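Local coordinates for dual oxidase maturation factor 1 (Mus musculus, PDB 6WXU), which is probably required for the maturation of the dual oxidase DUOX1 and for its transport from the endoplasmic reticulum to the plasma membrane, at residues G79-N84 against A241-H246; T85-F90 against G149-V154; S96-L101 against T113-Q118. All coordinates share one frame; numbering follows the deposited sequence.

Contact 1 of 3, residues G79-N84 against A241-H246. With NAG (2-acetamido-2-deoxy-beta-D-glucopyranose), chain M.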
# COMPACT_ATOMS: atom_id res chain seq x y z
N GLY B 79 21.09 12.57 -20.75
CA GLY B 79 21.79 13.74 -20.28
C GLY B 79 22.69 13.38 -19.11
O GLY B 79 22.53 12.34 -18.48
N HIS B 80 23.64 14.27 -18.83
CA HIS B 80 24.68 13.97 -17.86
C HIS B 80 25.35 15.27 -17.43
O HIS B 80 25.57 16.16 -18.25
CB HIS B 80 25.71 13.02 -18.45
CG HIS B 80 26.79 12.62 -17.50
ND1 HIS B 80 26.64 11.62 -16.57
CD2 HIS B 80 28.05 13.10 -17.32
CE1 HIS B 80 27.74 11.49 -15.86
NE2 HIS B 80 28.62 12.39 -16.30
N VAL B 81 25.67 15.36 -16.14
CA VAL B 81 26.34 16.53 -15.59
C VAL B 81 26.99 16.14 -14.27
O VAL B 81 26.57 15.18 -13.62
CB VAL B 81 25.36 17.72 -15.41
CG1 VAL B 81 24.51 17.53 -14.17
CG2 VAL B 81 26.10 19.03 -15.36
N ASN B 82 28.03 16.88 -13.89
CA ASN B 82 28.73 16.68 -12.63
C ASN B 82 28.48 17.90 -11.75
O ASN B 82 28.83 19.02 -12.13
CB ASN B 82 30.22 16.49 -12.87
CG ASN B 82 31.04 16.53 -11.59
OD1 ASN B 82 31.14 15.54 -10.88
ND2 ASN B 82 31.63 17.68 -11.31
N ALA B 83 27.87 17.69 -10.58
CA ALA B 83 27.44 18.78 -9.73
C ALA B 83 27.67 18.44 -8.27
O ALA B 83 27.87 17.28 -7.90
CB ALA B 83 25.97 19.12 -9.96
N ASN B 84 27.63 19.48 -7.43
CA ASN B 84 27.62 19.33 -5.98
C ASN B 84 26.20 19.58 -5.49
O ASN B 84 25.66 20.67 -5.69
CB ASN B 84 28.58 20.30 -5.31
CG ASN B 84 29.97 20.21 -5.85
OD1 ASN B 84 30.35 19.22 -6.46
ND2 ASN B 84 30.75 21.26 -5.63
N ALA B 241 24.92 23.55 -11.62
CA ALA B 241 25.05 22.87 -12.90
C ALA B 241 23.69 22.70 -13.55
O ALA B 241 22.70 22.44 -12.87
CB ALA B 241 25.72 21.51 -12.73
N VAL B 242 23.65 22.85 -14.87
CA VAL B 242 22.45 22.63 -15.66
C VAL B 242 22.59 21.30 -16.38
O VAL B 242 23.69 20.85 -16.69
CB VAL B 242 22.22 23.79 -16.65
CG1 VAL B 242 22.54 25.10 -16.00
CG2 VAL B 242 23.06 23.61 -17.88
N LEU B 243 21.45 20.65 -16.63
CA LEU B 243 21.42 19.34 -17.25
C LEU B 243 20.73 19.45 -18.59
O LEU B 243 19.55 19.82 -18.66
CB LEU B 243 20.72 18.33 -16.34
CG LEU B 243 21.06 16.84 -16.46
CD1 LEU B 243 20.62 16.11 -15.23
CD2 LEU B 243 20.39 16.24 -17.66
N HIS B 244 21.45 19.13 -19.66
CA HIS B 244 20.93 19.17 -21.02
C HIS B 244 20.84 17.75 -21.55
O HIS B 244 21.78 16.98 -21.41
CB HIS B 244 21.81 20.02 -21.92
CG HIS B 244 21.77 21.48 -21.60
ND1 HIS B 244 22.90 22.27 -21.59
CD2 HIS B 244 20.74 22.30 -21.30
CE1 HIS B 244 22.57 23.51 -21.28
NE2 HIS B 244 21.26 23.56 -21.10
N THR B 245 19.71 17.42 -22.17
CA THR B 245 19.50 16.11 -22.75
C THR B 245 19.55 16.19 -24.26
O THR B 245 19.02 17.13 -24.86
CB THR B 245 18.16 15.52 -22.32
OG1 THR B 245 17.10 16.29 -22.88
CG2 THR B 245 18.04 15.53 -20.81
N HIS B 246 20.21 15.21 -24.88
CA HIS B 246 20.26 15.11 -26.33
C HIS B 246 19.86 13.71 -26.76
O HIS B 246 19.41 12.91 -25.94
CB HIS B 246 21.65 15.46 -26.84
CG HIS B 246 22.75 14.79 -26.08
ND1 HIS B 246 23.65 15.50 -25.31
CD2 HIS B 246 23.10 13.49 -25.97
CE1 HIS B 246 24.50 14.65 -24.76
NE2 HIS B 246 24.19 13.43 -25.14
C1 NAG M . 32.11 21.31 -6.09
C2 NAG M . 32.22 22.11 -7.39
C3 NAG M . 33.67 22.21 -7.83
C4 NAG M . 34.52 22.77 -6.70
C5 NAG M . 34.33 21.95 -5.43
C6 NAG M . 35.05 22.53 -4.24
C7 NAG M . 30.73 22.24 -9.33
C8 NAG M . 29.95 21.47 -10.35
N2 NAG M . 31.41 21.51 -8.44
O3 NAG M . 33.76 23.05 -8.97
O4 NAG M . 35.90 22.75 -7.07
O5 NAG M . 32.93 21.91 -5.09
O6 NAG M . 35.48 23.86 -4.51
O7 NAG M . 30.74 23.46 -9.31
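V81 reaches across to A241 and L243 with its two methyls, and A83 adds its own methyl beside A241. This apolar row is the tight part of the contact. V81 CG2 lies anti to the backbone N and comes within 3.6 Å of A241 CB. The same methyl rests against the backbone of the opposing segment, where V81 CG2 is 3.3 Å from V242 O. V81 CG1, on the other branch, faces the branch point of L243, and the distance from V81 CG1 to L243 CG is 4.2 Å. A83 CB closes the row at 3.7 Å from A241 CB, so that A241 CB sits over the notch between V81 CG2 and A83 CB. L243 runs on toward the glycine, its CD2 lying 3.9 Å from G79 CA.

The segments run almost antiparallel, 172° apart, yet no hydrogen bond joins them: they meet by side-chain packing and close backbone approach. Away from the methyl row the contact is looser and open to solvent: H80 and H244 are exposed, and H80 and N84 turn their side chains away from 241-246. N84 carries an N-linked glycan, proven by the 1.4 Å bond from N84 ND2 to C1 of the sugar, whose acetamido methyl leans back over N82 and A83.

A backbone bond joins H246 to V78. On its other edge strand 77-86 pairs with strand 94-103, G79 bonding to L101 and A83 to V97, while L243 also packs on L236 and L238 of the preceding loop.

Contact 2 of 3, residues T85-F90 against G149-V154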
# COMPACT_ATOMS: atom_id res chain seq x y z
N THR B 85 25.61 18.59 -4.84
CA THR B 85 24.22 18.67 -4.41
C THR B 85 24.09 18.22 -2.96
O THR B 85 25.03 17.69 -2.36
CB THR B 85 23.31 17.81 -5.29
OG1 THR B 85 23.75 16.45 -5.24
CG2 THR B 85 23.34 18.28 -6.72
N THR B 86 22.92 18.46 -2.39
CA THR B 86 22.60 17.88 -1.09
C THR B 86 22.36 16.39 -1.25
O THR B 86 22.14 15.89 -2.35
CB THR B 86 21.37 18.56 -0.49
OG1 THR B 86 20.24 18.32 -1.32
CG2 THR B 86 21.59 20.05 -0.38
N TYR B 87 22.40 15.67 -0.14
CA TYR B 87 22.28 14.22 -0.19
C TYR B 87 21.00 13.72 0.47
O TYR B 87 20.19 13.06 -0.19
CB TYR B 87 23.51 13.57 0.46
CG TYR B 87 23.51 12.06 0.38
CD1 TYR B 87 22.94 11.41 -0.70
CD2 TYR B 87 24.06 11.30 1.39
CE1 TYR B 87 22.93 10.04 -0.77
CE2 TYR B 87 24.06 9.93 1.32
CZ TYR B 87 23.49 9.31 0.24
OH TYR B 87 23.49 7.94 0.16
N LYS B 88 20.79 14.01 1.75
CA LYS B 88 19.71 13.39 2.49
C LYS B 88 19.14 14.40 3.48
O LYS B 88 19.64 15.52 3.61
CB LYS B 88 20.18 12.13 3.21
CG LYS B 88 21.20 12.40 4.28
CD LYS B 88 21.64 11.12 4.95
CE LYS B 88 22.65 11.40 6.04
NZ LYS B 88 23.09 10.14 6.70
N ALA B 89 18.09 13.99 4.17
CA ALA B 89 17.45 14.84 5.16
C ALA B 89 18.17 14.73 6.50
O ALA B 89 18.84 13.73 6.79
CB ALA B 89 15.98 14.46 5.32
N PHE B 90 18.03 15.77 7.31
CA PHE B 90 18.66 15.84 8.63
C PHE B 90 20.18 15.80 8.53
O PHE B 90 20.86 15.22 9.38
CB PHE B 90 18.14 14.74 9.56
CG PHE B 90 16.65 14.65 9.61
CD1 PHE B 90 15.92 15.45 10.47
CD2 PHE B 90 15.96 13.77 8.80
CE1 PHE B 90 14.56 15.38 10.51
CE2 PHE B 90 14.59 13.70 8.84
CZ PHE B 90 13.89 14.50 9.69
N GLY B 149 12.97 7.06 1.60
CA GLY B 149 13.58 8.34 1.32
C GLY B 149 14.82 8.30 0.45
O GLY B 149 15.93 8.17 0.97
N LEU B 150 14.64 8.47 -0.85
CA LEU B 150 15.76 8.53 -1.76
C LEU B 150 16.48 9.87 -1.62
O LEU B 150 15.95 10.80 -1.02
CB LEU B 150 15.28 8.33 -3.20
CG LEU B 150 14.67 6.96 -3.48
CD1 LEU B 150 14.13 6.93 -4.88
CD2 LEU B 150 15.71 5.89 -3.29
N PRO B 151 17.70 9.98 -2.14
CA PRO B 151 18.41 11.26 -2.06
C PRO B 151 17.64 12.39 -2.72
O PRO B 151 16.71 12.17 -3.50
CB PRO B 151 19.73 10.98 -2.79
CG PRO B 151 19.55 9.69 -3.47
CD PRO B 151 18.58 8.92 -2.65
N ASP B 152 18.04 13.61 -2.40
CA ASP B 152 17.26 14.78 -2.81
C ASP B 152 17.24 14.98 -4.32
O ASP B 152 16.16 15.21 -4.87
CB ASP B 152 17.75 16.02 -2.08
CG ASP B 152 17.43 15.99 -0.61
OD1 ASP B 152 16.77 15.03 -0.17
OD2 ASP B 152 17.82 16.93 0.11
N PRO B 153 18.37 14.94 -5.04
CA PRO B 153 18.30 15.19 -6.49
C PRO B 153 17.54 14.14 -7.26
O PRO B 153 16.93 14.46 -8.29
CB PRO B 153 19.78 15.24 -6.90
CG PRO B 153 20.51 15.54 -5.66
CD PRO B 153 19.77 14.85 -4.58
N VAL B 154 17.54 12.89 -6.79
CA VAL B 154 16.77 11.85 -7.45
C VAL B 154 15.29 12.21 -7.44
O VAL B 154 14.60 12.09 -8.46
CB VAL B 154 17.02 10.48 -6.79
CG1 VAL B 154 16.04 9.46 -7.31
CG2 VAL B 154 18.43 10.03 -7.04
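The Y87 ring receives P151 obliquely at its CD1–CE1 bond: P151 CB lies 3.9 Å from Y87 CD1. With CG anti to the backbone N (chi1 -176°), the tyrosine swings its ring round to the proline although its CB starts off away from 149-154. At the far end of the ring, the OH is hydrogen-bonded to the OH of Y126, and a mannose of a glycan also touches this side chain. The second flat group is the D152 carboxylate. Its OD2 accepts a hydrogen bond from T86 OG1 at 3.1 Å, on the anti side and 20° out of the carboxylate plane, while D152 OD1 has a weak, long ion pair with a basic side chain of another protein chain.

Y87 O takes the D152 N-H at 3.1 Å, the donor standing above the carbonyl plane rather than on a lone pair. P151 CA also approaches this oxygen as a C-H donor. Because P151 is the N-cap, the bond uses the first N-H of helix 152-159, and the helix start would tend to stabilise the negative charge of D152. P153 completes the fit: its CG lies 3.4 Å from T85 OG1, and its CD 3.4 Å from T86 O.

The contact thus seats the start of helix 152-159 on the end of strand 77-86. In the same sheet, T85, T86 and Y87 also touch strand 94-103, and L150 and V154 lie on E128 of strand 128-130.

Contact 3 of 3, residues S96-L101 against T113-Q118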
# COMPACT_ATOMS: atom_id res chain seq x y z
N SER B 96 29.51 15.34 -3.96
CA SER B 96 29.93 15.61 -5.33
C SER B 96 29.60 14.38 -6.17
O SER B 96 30.23 13.33 -5.99
CB SER B 96 31.42 15.93 -5.39
OG SER B 96 31.83 16.17 -6.72
N VAL B 97 28.64 14.50 -7.07
CA VAL B 97 28.04 13.37 -7.75
C VAL B 97 28.10 13.58 -9.26
O VAL B 97 28.54 14.62 -9.75
CB VAL B 97 26.59 13.12 -7.30
CG1 VAL B 97 26.57 12.55 -5.92
CG2 VAL B 97 25.81 14.41 -7.35
N ASP B 98 27.66 12.56 -9.99
CA ASP B 98 27.49 12.58 -11.44
C ASP B 98 26.04 12.23 -11.73
O ASP B 98 25.68 11.05 -11.83
CB ASP B 98 28.42 11.59 -12.13
CG ASP B 98 29.87 11.98 -12.04
OD1 ASP B 98 30.17 12.98 -11.36
OD2 ASP B 98 30.71 11.30 -12.66
N VAL B 99 25.20 13.24 -11.86
CA VAL B 99 23.78 13.03 -12.11
C VAL B 99 23.55 12.77 -13.59
O VAL B 99 24.23 13.33 -14.45
CB VAL B 99 22.96 14.23 -11.61
CG1 VAL B 99 21.53 13.83 -11.34
CG2 VAL B 99 23.58 14.82 -10.37
N GLY B 100 22.58 11.92 -13.90
CA GLY B 100 22.29 11.59 -15.28
C GLY B 100 20.83 11.24 -15.47
O GLY B 100 20.14 10.82 -14.54
N LEU B 101 20.35 11.44 -16.70
CA LEU B 101 19.00 11.09 -17.10
C LEU B 101 19.05 10.13 -18.27
O LEU B 101 19.95 10.20 -19.11
CB LEU B 101 18.20 12.32 -17.51
CG LEU B 101 17.31 13.00 -16.48
CD1 LEU B 101 16.63 14.18 -17.13
CD2 LEU B 101 16.28 12.03 -15.96
N THR B 113 25.62 9.10 -8.80
CA THR B 113 26.85 8.36 -8.51
C THR B 113 27.92 9.34 -8.07
O THR B 113 28.29 10.24 -8.82
CB THR B 113 27.33 7.58 -9.73
OG1 THR B 113 26.34 6.61 -10.11
CG2 THR B 113 28.63 6.88 -9.42
N GLY B 114 28.44 9.15 -6.86
CA GLY B 114 29.47 10.03 -6.36
C GLY B 114 30.73 9.98 -7.21
O GLY B 114 30.98 9.01 -7.93
N THR B 115 31.52 11.05 -7.14
CA THR B 115 32.76 11.04 -7.89
C THR B 115 33.77 10.15 -7.17
O THR B 115 34.44 9.34 -7.82
CB THR B 115 33.30 12.45 -8.11
OG1 THR B 115 32.84 13.31 -7.07
CG2 THR B 115 32.83 12.98 -9.44
N PRO B 116 33.92 10.25 -5.84
CA PRO B 116 34.28 9.06 -5.07
C PRO B 116 33.00 8.38 -4.64
O PRO B 116 32.09 9.05 -4.15
CB PRO B 116 35.08 9.60 -3.88
CG PRO B 116 35.32 11.04 -4.19
CD PRO B 116 34.18 11.46 -5.04
N VAL B 117 32.88 7.06 -4.81
CA VAL B 117 31.64 6.39 -4.46
C VAL B 117 31.40 6.41 -2.95
O VAL B 117 30.25 6.33 -2.51
CB VAL B 117 31.65 4.96 -5.01
CG1 VAL B 117 30.30 4.32 -4.85
CG2 VAL B 117 32.04 4.98 -6.45
N GLN B 118 32.46 6.54 -2.16
CA GLN B 118 32.36 6.55 -0.70
C GLN B 118 32.69 7.95 -0.21
O GLN B 118 33.86 8.36 -0.21
CB GLN B 118 33.32 5.52 -0.10
CG GLN B 118 33.19 4.13 -0.70
CD GLN B 118 32.12 3.31 -0.02
OE1 GLN B 118 31.73 3.60 1.11
NE2 GLN B 118 31.65 2.27 -0.69
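S96 O is gripped twice by T115, once by its backbone N-H and once by its hydroxyl. The T115 N to S96 O bond is 2.9 Å long and fairly straight, with an N-H...O angle of 158° and the donor only modestly tilted from the carbonyl plane. T115 OG1 approaches S96 O at 2.8 Å from well above that plane, so the two donors meet the oxygen from different directions. A third bond runs the opposite way across the segments: D98 N gives its hydrogen to T113 O at 2.7 Å, and is more bent (138°).

Between these bonds V97 and G114 form a single backbone bridge, their CA atoms 3.9 Å apart. Each brings a CA-H to a carbonyl oxygen opposite, G114 CA to S96 O and V97 CA to T113 O. V97 CG1 packs against G114 CA at 3.9 Å. The D98 and T115 side chains cross at about a right angle, and the methyl T115 CG2 stands 3.3 Å from D98 OD1.

Further out, V97 is also held by its backbone pairing with A83 and by packing on T85 and L112. G114 and V117 are bonded through the backbone to I124. S96 OG makes a weak hydrogen bond to OD1 of the glycosylated N84.

Two of the three hydrogen bonds run from backbone to backbone, so the attachment of this irregular loop to strand 94-103 rests mainly on main-chain geometry. The T115 hydroxyl is the one side-chain donor among them, and it fixes that side chain's rotation as well.

Overall arrangement
After helices 22-41 and 50-72 the chain enters strand 77-86, which serves two contacts in succession: its 79-84 part packs in contact 1 against a segment some 157 residues later, and its last residues and the loop after it, 85-90, meet 149-154 in contact 2. Strand 94-103 follows, and contact 3 closes the short loop back to it at 113-118. The closures are therefore concentric: contact 3 lies within contact 2, and both within contact 1; none cross. Contacts 2 and 3 touch where T85 packs on V97. Together they tie the sheet, predicted to be extracellular, to a helix start, a loop and the strand approaching helix 249-273, predicted to span the membrane.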